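Local coordinates for biotin binding protein A (Gallus gallus, PDB 2C1S) that binds biotin, held here as its D-sulfoxide, and belongs to the avidin family of tetrameric beta-barrel proteins, at residues L46-K51 with Q71-D76. Sequence-based numbering, arbitrary orientation.
With BSO (biotin-D-sulfoxide), chain C.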
loop_
_atom_site.group_PDB
_atom_site.type_symbol
_atom_site.label_atom_id
_atom_site.label_comp_id
_atom_site.label_asym_id
_atom_site.label_seq_id
_atom_site.Cartn_x
_atom_site.Cartn_y
_atom_site.Cartn_z
ATOM N N LEU A 46 14.739 6.761 -19.290
ATOM C CA LEU A 46 14.671 6.146 -20.608
ATOM C C LEU A 46 13.333 5.434 -20.760
ATOM O O LEU A 46 12.805 4.880 -19.778
ATOM C CB LEU A 46 15.825 5.140 -20.768
ATOM C CG LEU A 46 17.270 5.678 -20.777
ATOM C CD1 LEU A 46 18.299 4.563 -20.499
ATOM C CD2 LEU A 46 17.590 6.384 -22.106
ATOM N N VAL A 47 12.772 5.440 -21.979
ATOM C CA VAL A 47 11.528 4.703 -22.260
ATOM C C VAL A 47 11.656 3.245 -21.818
ATOM O O VAL A 47 12.684 2.573 -22.032
ATOM C CB VAL A 47 11.052 4.804 -23.760
ATOM C CG1 VAL A 47 12.082 4.168 -24.725
ATOM C CG2 VAL A 47 9.639 4.195 -23.944
ATOM N N SER A 48 10.611 2.753 -21.180
ATOM C CA SER A 48 10.682 1.409 -20.665
ATOM C C SER A 48 9.485 0.601 -21.081
ATOM O O SER A 48 8.381 1.140 -21.207
ATOM C CB SER A 48 10.820 1.419 -19.138
ATOM O OG SER A 48 11.929 2.194 -18.764
ATOM N N PRO A 49 9.693 -0.703 -21.302
ATOM C CA PRO A 49 8.607 -1.581 -21.680
ATOM C C PRO A 49 7.684 -1.973 -20.533
ATOM O O PRO A 49 8.122 -2.150 -19.369
ATOM C CB PRO A 49 9.335 -2.835 -22.189
ATOM C CG PRO A 49 10.598 -2.856 -21.423
ATOM C CD PRO A 49 10.997 -1.412 -21.261
ATOM N N LEU A 50 6.433 -2.173 -20.895
ATOM C CA LEU A 50 5.462 -2.731 -19.985
ATOM C C LEU A 50 4.777 -3.964 -20.578
ATOM O O LEU A 50 4.707 -4.156 -21.816
ATOM C CB LEU A 50 4.487 -1.629 -19.549
ATOM C CG LEU A 50 3.511 -1.117 -20.616
ATOM C CD1 LEU A 50 2.281 -2.000 -20.663
ATOM C CD2 LEU A 50 3.117 0.348 -20.325
ATOM N N LYS A 51 4.278 -4.813 -19.689
ATOM C CA LYS A 51 3.592 -6.007 -20.029
ATOM C C LYS A 51 2.475 -6.132 -19.045
ATOM O O LYS A 51 2.705 -6.018 -17.826
ATOM C CB LYS A 51 4.532 -7.220 -19.883
ATOM C CG LYS A 51 5.405 -7.437 -21.048
ATOM C CD LYS A 51 4.617 -7.996 -22.256
ATOM C CE LYS A 51 5.516 -8.147 -23.493
ATOM N NZ LYS A 51 6.365 -6.959 -23.836
ATOM N N GLN A 71 9.292 -2.553 -16.660
ATOM C CA GLN A 71 10.697 -2.926 -16.497
ATOM C C GLN A 71 11.592 -1.738 -16.853
ATOM O O GLN A 71 11.998 -1.570 -18.014
ATOM C CB GLN A 71 10.969 -4.147 -17.386
ATOM C CG GLN A 71 12.335 -4.837 -17.267
ATOM C CD GLN A 71 12.608 -5.653 -18.528
ATOM O OE1 GLN A 71 12.835 -5.065 -19.580
ATOM N NE2 GLN A 71 12.541 -7.008 -18.435
ATOM N N TRP A 72 11.875 -0.898 -15.859
ATOM C CA TRP A 72 12.599 0.358 -16.060
ATOM C C TRP A 72 13.945 0.074 -16.668
ATOM O O TRP A 72 14.663 -0.801 -16.194
ATOM C CB TRP A 72 12.778 1.109 -14.739
ATOM C CG TRP A 72 11.454 1.379 -14.079
ATOM C CD1 TRP A 72 10.982 0.789 -12.947
ATOM C CD2 TRP A 72 10.405 2.272 -14.541
ATOM N NE1 TRP A 72 9.719 1.271 -12.651
ATOM C CE2 TRP A 72 9.337 2.173 -13.612
ATOM C CE3 TRP A 72 10.272 3.148 -15.631
ATOM C CZ2 TRP A 72 8.155 2.922 -13.737
ATOM C CZ3 TRP A 72 9.105 3.906 -15.749
ATOM C CH2 TRP A 72 8.056 3.788 -14.810
ATOM N N GLN A 73 14.285 0.824 -17.712
ATOM C CA GLN A 73 15.531 0.580 -18.457
ATOM C C GLN A 73 16.717 1.329 -17.868
ATOM O O GLN A 73 17.861 1.117 -18.275
ATOM C CB GLN A 73 15.348 0.919 -19.938
ATOM C CG GLN A 73 14.320 0.038 -20.606
ATOM C CD GLN A 73 14.731 -1.430 -20.654
ATOM O OE1 GLN A 73 15.613 -1.804 -21.420
ATOM N NE2 GLN A 73 14.078 -2.270 -19.843
ATOM N N PHE A 74 16.454 2.177 -16.885
ATOM C CA PHE A 74 17.462 3.057 -16.351
ATOM C C PHE A 74 17.565 2.873 -14.830
ATOM O O PHE A 74 18.232 3.655 -14.162
ATOM C CB PHE A 74 17.078 4.494 -16.654
ATOM C CG PHE A 74 15.727 4.872 -16.113
ATOM C CD1 PHE A 74 15.612 5.503 -14.872
ATOM C CD2 PHE A 74 14.570 4.557 -16.826
ATOM C CE1 PHE A 74 14.361 5.817 -14.357
ATOM C CE2 PHE A 74 13.333 4.882 -16.322
ATOM C CZ PHE A 74 13.230 5.505 -15.083
ATOM N N ALA A 75 16.872 1.864 -14.306
ATOM C CA ALA A 75 16.864 1.581 -12.865
ATOM C C ALA A 75 16.706 0.091 -12.578
ATOM O O ALA A 75 16.212 -0.658 -13.423
ATOM C CB ALA A 75 15.763 2.394 -12.164
ATOM N N ASP A 76 17.137 -0.328 -11.388
ATOM C CA ASP A 76 17.048 -1.734 -10.979
ATOM C C ASP A 76 15.710 -2.109 -10.363
ATOM O O ASP A 76 15.469 -3.255 -10.020
ATOM C CB ASP A 76 18.208 -2.071 -10.047
ATOM C CG ASP A 76 19.544 -1.791 -10.699
ATOM O OD1 ASP A 76 19.608 -1.980 -11.930
ATOM O OD2 ASP A 76 20.506 -1.357 -10.020
HETATM C C11 BSO C . 12.671 4.485 -10.262
HETATM O O11 BSO C . 12.878 5.701 -10.048
HETATM O O12 BSO C . 13.047 3.571 -9.505
HETATM C C10 BSO C . 11.934 4.049 -11.547
HETATM C C9 BSO C . 10.886 5.041 -12.105
HETATM C C8 BSO C . 9.646 5.002 -11.219
HETATM C C7 BSO C . 8.683 6.136 -11.622
HETATM C C2 BSO C . 7.446 6.105 -10.695
HETATM S S1 BSO C . 6.367 4.682 -10.927
HETATM C C6 BSO C . 5.024 5.419 -9.952
HETATM C C5 BSO C . 5.048 6.918 -10.314
HETATM N N1 BSO C . 4.171 7.140 -11.473
HETATM C C3 BSO C . 4.886 7.554 -12.526
HETATM O O3 BSO C . 4.346 7.834 -13.601
HETATM N N2 BSO C . 6.196 7.683 -12.276
HETATM C C4 BSO C . 6.465 7.316 -10.853
HETATM O O10 BSO C . 6.988 3.592 -10.096
#
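S48 and Q73 illustrate how a small hydroxyl can tie a loop to a strand: the backbone N of Q73 donates to S48 OG at 2.9 Å, while the same OG donates to L46 O, so one buried oxygen serves as acceptor and donor at once; it also sits at the edge of the F74 ring. Farther along, Q71 N gives P49 O a nearly straight bond of 3.0 Å. Bent at chi2 (-65°), the Q73 chain folds back across the P49 ring at about a right angle; its NE2 lies 3.5 Å from P49 CD and bonds to Q71 O, which it approaches from above the carbonyl plane. Apolar contact is lighter: L46 CD1 reaches F74 CB. On the ligand side, the valeryl chain of biotin-D-sulfoxide lies over one face of W72, with C9 3.5 Å above the ring plane, and F74 CZ adds a contact to C9. W72 NE1 bonds to T79. Replacing W72 with an alanine would probably leave that chain without its aromatic floor and T79 without this donor. The loop after strand 66-71 thus supplies W72, F74 and A75 to the biotin pocket, and strand 48-54 backs that loop, as in the avidin barrel.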